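Local coordinates for protein probable FAD-dependent oxidoreductase PA4991 (Pseudomonas aeruginosa PAO1, PDB 5EZ7) that probably works as an FAD-dependent oxidoreductase of the DAO family, binding one FAD per monomer, with a physiological substrate that is still unknown, at residues W21-R25 and E88-R92; L173-E179 and L190-G194; A199-S205 and R338-G342; R317-A321 and G342-K346. All blocks are in the same frame, centred on the assembly; numbering follows the deposited sequence.

Interaction 1: W21-R25 and E88-R92; sequences WLNAR and ELDLR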
# COMPACT_ATOMS: atom_id res chain seq x y z
N TRP A 21 -7.54 2.19 -5.54
CA TRP A 21 -7.63 1.10 -6.49
C TRP A 21 -9.07 0.82 -6.66
O TRP A 21 -9.55 0.80 -7.76
CB TRP A 21 -6.88 -0.15 -6.02
CG TRP A 21 -6.85 -1.22 -7.05
CD1 TRP A 21 -7.88 -2.00 -7.43
CD2 TRP A 21 -5.74 -1.59 -7.87
NE1 TRP A 21 -7.48 -2.84 -8.44
CE2 TRP A 21 -6.16 -2.63 -8.70
CE3 TRP A 21 -4.41 -1.14 -7.97
CZ2 TRP A 21 -5.32 -3.23 -9.64
CZ3 TRP A 21 -3.57 -1.75 -8.89
CH2 TRP A 21 -4.02 -2.79 -9.71
N LEU A 22 -9.78 0.64 -5.55
CA LEU A 22 -11.24 0.43 -5.60
C LEU A 22 -11.93 1.55 -6.34
O LEU A 22 -12.82 1.30 -7.14
CB LEU A 22 -11.82 0.38 -4.19
CG LEU A 22 -13.37 0.38 -4.04
CD1 LEU A 22 -13.97 -0.89 -4.66
CD2 LEU A 22 -13.77 0.54 -2.57
N ASN A 23 -11.55 2.78 -6.05
CA ASN A 23 -12.18 3.90 -6.74
C ASN A 23 -12.01 3.76 -8.25
O ASN A 23 -12.93 3.98 -9.02
CB ASN A 23 -11.59 5.22 -6.25
CG ASN A 23 -12.36 6.45 -6.73
OD1 ASN A 23 -13.59 6.49 -6.63
ND2 ASN A 23 -11.65 7.46 -7.21
N ALA A 24 -10.81 3.38 -8.69
CA ALA A 24 -10.54 3.29 -10.09
C ALA A 24 -11.37 2.17 -10.76
O ALA A 24 -11.89 2.36 -11.85
CB ALA A 24 -9.06 3.08 -10.29
N ARG A 25 -11.45 1.01 -10.12
CA ARG A 25 -12.31 -0.07 -10.55
C ARG A 25 -13.80 0.32 -10.71
O ARG A 25 -14.44 -0.01 -11.72
CB ARG A 25 -12.18 -1.25 -9.57
CG ARG A 25 -10.86 -2.02 -9.71
CD ARG A 25 -10.89 -3.12 -10.80
NE ARG A 25 -11.86 -4.14 -10.38
CZ ARG A 25 -11.64 -5.09 -9.46
NH1 ARG A 25 -10.44 -5.28 -8.86
NH2 ARG A 25 -12.64 -5.89 -9.13
N GLU A 88 -6.99 -5.20 -15.48
CA GLU A 88 -8.22 -4.68 -14.85
C GLU A 88 -8.21 -3.14 -14.57
O GLU A 88 -9.28 -2.57 -14.34
CB GLU A 88 -8.52 -5.42 -13.55
CG GLU A 88 -7.58 -5.04 -12.42
CD GLU A 88 -7.58 -6.06 -11.29
OE1 GLU A 88 -8.03 -5.69 -10.17
OE2 GLU A 88 -7.15 -7.23 -11.55
N LEU A 89 -7.03 -2.51 -14.57
CA LEU A 89 -6.90 -1.05 -14.60
C LEU A 89 -5.86 -0.62 -15.64
O LEU A 89 -4.94 -1.38 -15.98
CB LEU A 89 -6.48 -0.51 -13.23
CG LEU A 89 -7.50 -0.57 -12.08
CD1 LEU A 89 -6.84 0.01 -10.82
CD2 LEU A 89 -8.81 0.16 -12.38
N ASP A 90 -6.01 0.59 -16.17
CA ASP A 90 -5.00 1.17 -17.03
C ASP A 90 -3.88 1.83 -16.22
O ASP A 90 -3.93 3.01 -15.93
CB ASP A 90 -5.61 2.21 -17.97
CG ASP A 90 -4.67 2.58 -19.08
OD1 ASP A 90 -3.50 2.16 -19.08
OD2 ASP A 90 -5.11 3.28 -19.99
N LEU A 91 -2.85 1.06 -15.90
CA LEU A 91 -1.64 1.58 -15.29
C LEU A 91 -0.52 1.61 -16.31
O LEU A 91 0.63 1.43 -15.95
CB LEU A 91 -1.23 0.71 -14.09
CG LEU A 91 -2.26 0.45 -12.98
CD1 LEU A 91 -1.62 -0.28 -11.82
CD2 LEU A 91 -2.96 1.71 -12.49
N ARG A 92 -0.82 1.84 -17.58
CA ARG A 92 0.27 1.91 -18.56
C ARG A 92 1.18 3.11 -18.27
O ARG A 92 0.70 4.20 -17.97
CB ARG A 92 -0.26 1.97 -19.98
CG ARG A 92 -0.65 0.59 -20.51
CD ARG A 92 -1.39 0.69 -21.82
NE ARG A 92 -2.51 1.63 -21.71
CZ ARG A 92 -3.43 1.81 -22.65
NH1 ARG A 92 -4.39 2.70 -22.43
NH2 ARG A 92 -3.44 1.10 -23.78
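Glu88 presents one carboxylate oxygen to two residues of helix 17-28. Its OE1 forms a salt bridge with Arg25, 2.8 Å from NH1, and also takes a weak hydrogen bond from the indole nitrogen of Trp21, with NE1 3.4 Å from OE1 and an N-H...O angle of 143°. The oxygen sits at the indole edge, close to the ring plane, while the carboxylate itself is turned 76° from that plane. The Arg25 chain folds back at chi2 and chi3, which carries its guanidinium round to Glu88. Both charged groups have further partners: Arg25 NH2 pairs with Asp355 of helix 350-364, and Glu88 OE2 with Arg78 of helix 75-82.

Helix 17-28 starts within what is probably the GxGxxG-type turn (Gly14, Gly16, Gly19) of a dinucleotide-binding fold, and Ala18 near its start binds FAD. Segment 88-92 packs on this helix, and the Trp21 side chain is about 8 Å from the FAD.

The apolar part centres on Leu89. CD1 lies over one face of Trp21 in a CH-pi contact, 3.6 Å from the centroid of the five-membered ring. CD2 packs on Ala24 CB (3.6 Å) and touches Arg25 N and CG. Farther along the indole, Leu91 CD1 comes to 3.8 Å from Trp21 CZ3, the two side chains crossing at about a right angle.

Interaction 2: L173-E179 and L190-G194; sequences LAGERIE and LCVDG
The open end of the beta hairpin of strands 178-183 and 186-192 lies here, and Asp193, just past the second strand, closes it. Ile178 and Val192 form an antiparallel non-hydrogen-bonded pair. Next to them Glu179 and Cys191 make the hydrogen-bonded pair, joined by Glu179 N to Cys191 O and Cys191 N to Glu179 O, both 2.9 Å. Beyond the paired residues, Asp193 N donates to Arg177 O at 2.9 Å.

The Asp193 carboxylate binds the incoming loop. Its OD1 accepts two backbone N-H groups: Arg177 N lies 2.9 Å from OD1 and nearly in line with the C-O bond, and Glu176 N, 3.2 Å away, is met by the syn lone pair of Asp193 OD1. Having CG anti to the carbonyl carbon (chi1 -54°) places the carboxylate against these amides; OD2 takes a weak second bond from Glu176 N and lies 3.3 Å from Gly175 CA.

On the Ile178 face, the CG2 methyl of Ile178 meets Leu190 CD1 at 3.8 Å, and Val192 CG1 packs on Gly175 CA. Ile178 also touches the FAD.

This face lies against the cofactor-binding sheet: Ile178 and Val192 rest on Val36 of strand 33-37, and Leu190 on Leu11 and Val13 of strand 10-13.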
# COMPACT_ATOMS: atom_id res chain seq x y z
N LEU A 173 -11.73 14.31 -3.05
CA LEU A 173 -12.10 15.35 -2.13
C LEU A 173 -11.24 15.35 -0.86
O LEU A 173 -11.24 14.38 -0.08
CB LEU A 173 -13.57 15.19 -1.75
CG LEU A 173 -14.09 16.15 -0.67
CD1 LEU A 173 -14.03 17.61 -1.07
CD2 LEU A 173 -15.50 15.74 -0.35
N ALA A 174 -10.55 16.46 -0.64
CA ALA A 174 -9.99 16.78 0.67
C ALA A 174 -11.10 17.10 1.66
O ALA A 174 -11.79 18.09 1.50
CB ALA A 174 -9.02 17.98 0.58
N GLY A 175 -11.23 16.28 2.68
CA GLY A 175 -12.14 16.53 3.79
C GLY A 175 -11.58 16.03 5.10
O GLY A 175 -11.08 14.93 5.19
N GLU A 176 -11.67 16.87 6.12
CA GLU A 176 -11.04 16.61 7.39
C GLU A 176 -12.00 16.01 8.40
O GLU A 176 -11.67 15.04 9.06
CB GLU A 176 -10.42 17.90 7.94
CG GLU A 176 -9.05 18.23 7.33
CD GLU A 176 -8.35 19.42 7.99
OE1 GLU A 176 -8.95 20.07 8.89
OE2 GLU A 176 -7.19 19.72 7.59
N ARG A 177 -13.18 16.59 8.52
CA ARG A 177 -14.09 16.23 9.60
C ARG A 177 -15.34 15.53 9.05
O ARG A 177 -16.08 16.10 8.25
CB ARG A 177 -14.45 17.51 10.33
CG ARG A 177 -15.18 17.30 11.63
CD ARG A 177 -15.78 18.62 12.10
NE ARG A 177 -17.16 18.47 12.55
CZ ARG A 177 -17.86 19.43 13.17
NH1 ARG A 177 -17.32 20.62 13.44
NH2 ARG A 177 -19.11 19.18 13.55
N ILE A 178 -15.59 14.31 9.53
CA ILE A 178 -16.69 13.48 9.03
C ILE A 178 -17.74 13.10 10.06
O ILE A 178 -17.41 12.58 11.12
CB ILE A 178 -16.15 12.19 8.41
CG1 ILE A 178 -15.36 12.54 7.15
CG2 ILE A 178 -17.29 11.26 8.04
CD1 ILE A 178 -14.48 11.44 6.61
N GLU A 179 -19.01 13.34 9.73
CA GLU A 179 -20.12 12.88 10.56
C GLU A 179 -21.05 11.96 9.77
O GLU A 179 -21.11 12.05 8.55
CB GLU A 179 -20.95 14.06 11.10
CG GLU A 179 -20.22 14.99 12.06
CD GLU A 179 -19.80 16.29 11.39
OE1 GLU A 179 -20.66 17.20 11.28
OE2 GLU A 179 -18.61 16.40 10.98
N LEU A 190 -22.44 10.68 4.30
CA LEU A 190 -21.69 11.39 5.30
C LEU A 190 -21.77 12.88 5.08
O LEU A 190 -22.13 13.37 4.01
CB LEU A 190 -20.22 10.96 5.34
CG LEU A 190 -19.88 9.47 5.45
CD1 LEU A 190 -18.46 9.23 5.01
CD2 LEU A 190 -20.09 8.90 6.85
N CYS A 191 -21.48 13.59 6.17
CA CYS A 191 -21.37 15.02 6.20
C CYS A 191 -19.88 15.26 6.34
O CYS A 191 -19.26 14.82 7.30
CB CYS A 191 -22.18 15.57 7.38
SG CYS A 191 -22.38 17.35 7.38
N VAL A 192 -19.28 15.90 5.34
CA VAL A 192 -17.84 16.13 5.29
C VAL A 192 -17.61 17.62 5.33
O VAL A 192 -18.02 18.32 4.41
CB VAL A 192 -17.25 15.53 4.00
CG1 VAL A 192 -15.75 15.75 3.94
CG2 VAL A 192 -17.59 14.06 3.89
N ASP A 193 -17.01 18.13 6.39
CA ASP A 193 -16.83 19.57 6.60
C ASP A 193 -18.13 20.31 6.36
O ASP A 193 -18.17 21.31 5.65
CB ASP A 193 -15.72 20.11 5.68
CG ASP A 193 -14.40 19.34 5.84
OD1 ASP A 193 -14.10 18.82 6.94
OD2 ASP A 193 -13.64 19.24 4.87
N GLY A 194 -19.20 19.78 6.93
CA GLY A 194 -20.54 20.39 6.80
C GLY A 194 -21.22 20.20 5.45
O GLY A 194 -22.25 20.81 5.22

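Interaction 3: A199-S205 and R338-G342; sequences AQRVVLS and RLLVG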
# COMPACT_ATOMS: atom_id res chain seq x y z
N ALA A 199 -25.12 8.63 -0.66
CA ALA A 199 -24.53 7.50 -1.43
C ALA A 199 -25.15 6.18 -1.10
O ALA A 199 -25.61 6.03 -0.00
CB ALA A 199 -23.04 7.40 -1.18
N GLN A 200 -25.18 5.27 -2.08
CA GLN A 200 -25.91 3.99 -1.96
C GLN A 200 -25.14 3.16 -0.99
O GLN A 200 -25.72 2.34 -0.27
CB GLN A 200 -26.07 3.22 -3.29
CG GLN A 200 -26.68 3.99 -4.44
CD GLN A 200 -27.08 3.07 -5.60
OE1 GLN A 200 -27.93 2.19 -5.44
NE2 GLN A 200 -26.48 3.29 -6.78
N ARG A 201 -23.82 3.34 -1.00
CA ARG A 201 -22.93 2.73 -0.00
C ARG A 201 -21.83 3.64 0.44
O ARG A 201 -21.52 4.57 -0.27
CB ARG A 201 -22.27 1.47 -0.58
CG ARG A 201 -23.25 0.34 -0.84
CD ARG A 201 -23.82 -0.22 0.45
NE ARG A 201 -24.62 -1.43 0.23
CZ ARG A 201 -25.93 -1.50 -0.00
NH1 ARG A 201 -26.70 -0.42 -0.09
NH2 ARG A 201 -26.47 -2.70 -0.13
N VAL A 202 -21.23 3.31 1.58
CA VAL A 202 -20.06 4.02 2.14
C VAL A 202 -19.01 2.95 2.45
O VAL A 202 -19.30 1.96 3.16
CB VAL A 202 -20.39 4.83 3.42
CG1 VAL A 202 -19.14 5.52 3.99
CG2 VAL A 202 -21.46 5.87 3.16
N VAL A 203 -17.82 3.13 1.89
CA VAL A 203 -16.70 2.25 2.12
C VAL A 203 -15.59 2.94 2.92
O VAL A 203 -15.07 4.01 2.50
CB VAL A 203 -16.09 1.76 0.82
CG1 VAL A 203 -15.00 0.71 1.10
CG2 VAL A 203 -17.17 1.18 -0.09
N LEU A 204 -15.18 2.30 4.01
CA LEU A 204 -14.04 2.77 4.84
C LEU A 204 -12.77 2.00 4.51
O LEU A 204 -12.61 0.83 4.92
CB LEU A 204 -14.35 2.62 6.32
CG LEU A 204 -15.65 3.20 6.80
CD1 LEU A 204 -15.73 3.04 8.31
CD2 LEU A 204 -15.75 4.66 6.42
N SER A 205 -11.90 2.66 3.73
CA SER A 205 -10.56 2.15 3.39
C SER A 205 -9.51 3.13 3.95
O SER A 205 -8.59 3.57 3.26
CB SER A 205 -10.43 2.01 1.87
OG SER A 205 -10.72 3.24 1.25
N ARG A 338 -25.40 -0.33 5.19
CA ARG A 338 -24.83 0.20 3.95
C ARG A 338 -23.33 0.56 4.08
O ARG A 338 -22.77 1.21 3.19
CB ARG A 338 -25.62 1.42 3.53
CG ARG A 338 -27.07 1.31 3.92
CD ARG A 338 -28.01 1.85 2.92
NE ARG A 338 -27.68 3.19 2.49
CZ ARG A 338 -28.41 3.85 1.60
NH1 ARG A 338 -29.50 3.26 1.10
NH2 ARG A 338 -28.05 5.08 1.21
N LEU A 339 -22.73 0.15 5.20
CA LEU A 339 -21.36 0.47 5.50
C LEU A 339 -20.52 -0.73 5.19
O LEU A 339 -20.87 -1.87 5.55
CB LEU A 339 -21.19 0.84 6.95
CG LEU A 339 -19.76 1.20 7.33
CD1 LEU A 339 -19.41 2.61 6.85
CD2 LEU A 339 -19.60 1.08 8.85
N LEU A 340 -19.43 -0.48 4.47
CA LEU A 340 -18.47 -1.51 4.12
C LEU A 340 -17.17 -0.99 4.63
O LEU A 340 -16.92 0.18 4.55
CB LEU A 340 -18.40 -1.72 2.61
CG LEU A 340 -19.63 -2.43 2.01
CD1 LEU A 340 -19.77 -2.13 0.54
CD2 LEU A 340 -19.57 -3.93 2.18
N VAL A 341 -16.33 -1.85 5.18
CA VAL A 341 -15.13 -1.41 5.84
C VAL A 341 -14.07 -2.50 5.81
O VAL A 341 -14.36 -3.70 6.06
CB VAL A 341 -15.45 -1.05 7.32
CG1 VAL A 341 -16.21 -2.18 8.05
CG2 VAL A 341 -14.17 -0.68 8.08
N GLY A 342 -12.83 -2.10 5.57
CA GLY A 342 -11.78 -3.08 5.63
C GLY A 342 -10.40 -2.63 5.39
O GLY A 342 -10.10 -1.43 5.37
O HOH W 1 -24.87 4.64 2.18
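Strands 201-204 and 339-342 run side by side in the same direction, their axes 4.5 Å apart at closest approach and 15° from parallel. Val202 pairs with Leu339, Val203 with Leu340 and Leu204 with Val341. Four backbone bonds alternate between them: Val202 N to Arg338 O, Leu340 N to Val202 O, Leu204 N to Leu340 O, and Gly342 N to Leu204 O. The strands are neighbours in the parallel core of the Rossmann-type FAD-binding sheet, with strand 10-13 on the other flank of 201-204.

On the face carrying Val202, Leu204, Leu339 and Val341, Leu204 is the hub. Its CB lies 3.7 Å from Val341 CG2, while its CG meets Leu339 CD1 at 3.8 Å. Leu339 holds CG anti to the backbone N (chi1 -179°), and its CD1 leans toward strand 201-204 and reaches Leu204 CG and Val202 CG1. On the other face Val203 CG2 meets Leu340 CB at 4.1 Å.

At the Arg201 and Arg338 end of the pair the two arginine side chains cross at about a right angle. Arg201 CD packs 3.3 Å from Arg338 O, and Gln200 O lies over one face of the Arg338 guanidinium. Gln200 O also accepts from Arg201 NH1. A water bridges Ala199 O, 2.7 Å away, to Arg338 NE.

Arg201 NH1 and Arg338 NE stand 4.5 Å apart, yet each arginine has an acid of its own, Asp364 for Arg201 and Glu186 for Arg338. Those carboxylates probably offset much of the mutual repulsion, leaving a polar end on an otherwise apolar, backbone-bonded pair.

Interaction 4: R317-A321 and G342-K346; sequences RAEPA and GWPTK. With FAD (flavin-adenine dinucleotide), chain B.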
# COMPACT_ATOMS: atom_id res chain seq x y z
N ARG A 317 1.44 -1.07 10.95
CA ARG A 317 0.57 -1.74 9.98
C ARG A 317 -0.81 -1.77 10.60
O ARG A 317 -0.95 -2.11 11.76
CB ARG A 317 1.06 -3.15 9.68
CG ARG A 317 2.35 -3.16 8.87
CD ARG A 317 3.03 -4.51 8.97
NE ARG A 317 3.60 -4.69 10.29
CZ ARG A 317 4.41 -5.69 10.66
NH1 ARG A 317 4.85 -5.75 11.92
NH2 ARG A 317 4.78 -6.62 9.78
N ALA A 318 -1.83 -1.43 9.80
CA ALA A 318 -3.22 -1.41 10.20
C ALA A 318 -3.93 -2.61 9.59
O ALA A 318 -4.03 -2.73 8.39
CB ALA A 318 -3.88 -0.13 9.74
N GLU A 319 -4.38 -3.51 10.46
CA GLU A 319 -4.95 -4.79 10.05
C GLU A 319 -6.21 -5.15 10.85
O GLU A 319 -6.41 -4.65 11.98
CB GLU A 319 -3.92 -5.91 10.29
CG GLU A 319 -2.69 -5.79 9.43
CD GLU A 319 -1.61 -6.74 9.84
OE1 GLU A 319 -1.85 -7.51 10.79
OE2 GLU A 319 -0.50 -6.72 9.23
N PRO A 320 -7.04 -6.04 10.28
CA PRO A 320 -8.09 -6.61 11.11
C PRO A 320 -7.52 -7.36 12.31
O PRO A 320 -6.48 -8.04 12.20
CB PRO A 320 -8.79 -7.58 10.17
CG PRO A 320 -7.74 -7.98 9.19
CD PRO A 320 -6.93 -6.73 8.98
N ALA A 321 -8.18 -7.19 13.46
CA ALA A 321 -7.79 -7.96 14.64
C ALA A 321 -8.03 -9.43 14.36
O ALA A 321 -8.96 -9.78 13.61
CB ALA A 321 -8.62 -7.54 15.85
N GLY A 342 -12.83 -2.10 5.57
CA GLY A 342 -11.78 -3.08 5.63
C GLY A 342 -10.40 -2.63 5.39
O GLY A 342 -10.10 -1.43 5.37
N TRP A 343 -9.55 -3.65 5.24
CA TRP A 343 -8.11 -3.51 5.11
C TRP A 343 -7.58 -4.53 4.10
O TRP A 343 -8.01 -5.66 4.10
CB TRP A 343 -7.48 -3.77 6.45
CG TRP A 343 -7.87 -2.80 7.54
CD1 TRP A 343 -7.29 -1.58 7.81
CD2 TRP A 343 -8.86 -3.00 8.55
NE1 TRP A 343 -7.87 -1.01 8.93
CE2 TRP A 343 -8.84 -1.86 9.39
CE3 TRP A 343 -9.74 -4.03 8.84
CZ2 TRP A 343 -9.70 -1.72 10.47
CZ3 TRP A 343 -10.57 -3.91 9.91
CH2 TRP A 343 -10.56 -2.75 10.71
N PRO A 344 -6.64 -4.13 3.23
CA PRO A 344 -6.08 -5.05 2.26
C PRO A 344 -5.12 -6.06 2.86
O PRO A 344 -5.01 -7.14 2.34
CB PRO A 344 -5.37 -4.13 1.26
CG PRO A 344 -5.02 -2.93 2.04
CD PRO A 344 -6.10 -2.77 3.08
N THR A 345 -4.45 -5.70 3.95
CA THR A 345 -3.42 -6.50 4.63
C THR A 345 -2.06 -6.39 3.94
O THR A 345 -1.03 -6.27 4.62
CB THR A 345 -3.80 -7.98 4.95
OG1 THR A 345 -3.79 -8.78 3.76
CG2 THR A 345 -5.19 -8.06 5.62
N LYS A 346 -2.06 -6.40 2.61
CA LYS A 346 -0.88 -6.13 1.80
C LYS A 346 -1.26 -5.18 0.70
O LYS A 346 -2.39 -5.13 0.30
CB LYS A 346 -0.32 -7.44 1.26
CG LYS A 346 0.59 -8.07 2.29
CD LYS A 346 0.77 -9.57 2.13
CE LYS A 346 1.82 -10.08 3.13
NZ LYS A 346 2.63 -11.18 2.51
PA FAD B . -3.21 3.46 3.96
O1A FAD B . -2.17 3.49 2.89
O2A FAD B . -2.83 3.63 5.40
O5B FAD B . -4.30 4.54 3.55
C5B FAD B . -5.31 4.97 4.44
C4B FAD B . -5.66 6.38 4.02
O4B FAD B . -6.83 6.81 4.75
C3B FAD B . -4.52 7.35 4.32
O3B FAD B . -4.13 8.06 3.13
C2B FAD B . -5.10 8.27 5.37
O2B FAD B . -4.63 9.62 5.32
C1B FAD B . -6.61 8.16 5.12
N9A FAD B . -7.42 8.45 6.31
C8A FAD B . -7.19 8.02 7.56
N7A FAD B . -8.14 8.49 8.39
C5A FAD B . -8.99 9.22 7.66
C6A FAD B . -10.21 10.00 7.95
N6A FAD B . -10.67 10.03 9.21
N1A FAD B . -10.82 10.62 6.94
C2A FAD B . -10.34 10.56 5.68
N3A FAD B . -9.23 9.88 5.35
C4A FAD B . -8.52 9.20 6.29
N1 FAD B . 2.52 -4.69 1.19
C2 FAD B . 2.96 -5.33 0.09
O2 FAD B . 2.14 -5.97 -0.61
N3 FAD B . 4.26 -5.31 -0.28
C4 FAD B . 5.19 -4.67 0.42
O4 FAD B . 6.38 -4.65 0.05
C4X FAD B . 4.78 -3.95 1.63
N5 FAD B . 5.68 -3.27 2.38
C5X FAD B . 5.29 -2.61 3.48
C6 FAD B . 6.24 -1.91 4.21
C7 FAD B . 5.89 -1.21 5.34
C7M FAD B . 6.93 -0.45 6.11
C8 FAD B . 4.46 -1.18 5.77
C8M FAD B . 4.01 -0.41 6.99
C9 FAD B . 3.52 -1.88 5.04
C9A FAD B . 3.86 -2.60 3.90
N10 FAD B . 2.91 -3.32 3.13
C10 FAD B . 3.34 -3.99 1.98
C1' FAD B . 1.50 -3.34 3.47
C2' FAD B . 0.84 -2.15 2.78
O2' FAD B . 1.63 -0.96 2.92
C3' FAD B . -0.57 -1.93 3.33
O3' FAD B . -1.23 -3.20 3.42
C4' FAD B . -1.36 -1.00 2.41
O4' FAD B . -0.55 0.05 1.90
C5' FAD B . -2.53 -0.38 3.14
O5' FAD B . -3.33 0.35 2.20
P FAD B . -4.57 1.20 2.74
O1P FAD B . -5.05 2.10 1.63
O2P FAD B . -5.51 0.23 3.37
O3P FAD B . -3.94 2.03 3.97
O HOH W 2 -3.96 -3.51 5.82
O HOH W 3 0.26 -5.51 7.08
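The Trp343 indole lies beneath the backbone of strand 309-320, the Glu319-Pro320 peptide resting over one of its faces: Pro320 N is 3.6 Å above the ring plane and Glu319 C 4.1 Å, both offset toward the rim. Obliquely to the ring, Ala318 O comes to 3.5 Å from Trp343 CD1. The Pro320 ring slides along the benzo side, its CD 3.9 Å from Trp343 CE3. Trp343 NE1 is hydrogen-bonded to Gly207 O.

This is where strand 339-343 of the Rossmann-type sheet meets strand 309-320, an edge strand of the large mixed sheet, with the FAD lodged alongside. Past Trp343 the chain turns along the cofactor. Pro344 CD is 3.1 Å from the phosphate oxygen O2P of the FAD, Lys346 CB packs near the flavin O2, and from the other segment Arg317 CG touches the flavin methyl C8M.

Thr345 CG2 lies 4.0 Å from Pro320 CD; the polar links between the segments run through waters. One water sits near both Glu319 OE2 and Thr345 O; the Glu319 carboxylate is itself paired with Arg227. A second water links the two backbones cleanly, donating to Ala318 O at 2.7 Å and accepting from Thr345 N at 2.9 Å.

Interactions 1, 3 and 4 are buried, whereas interaction 2 is partly buried, with exposed residues at its loop end, though Ile178 reaches the FAD. Interactions 3 and 4 share Gly342 and use strand 339-343 in succession: first as a partner in a parallel sheet, then as it leaves that sheet beside the cofactor. Interaction 1 packs against interaction 3 through Leu22 and Val203, helix on sheet, and interaction 2 does so through Leu190 and Val202. Backbone hydrogen bonds dominate 2 and 3, antiparallel in one and parallel in the other. Interaction 1 relies on a salt bridge and a methyl over an indole, interaction 4 on an indole against peptide, with waters between.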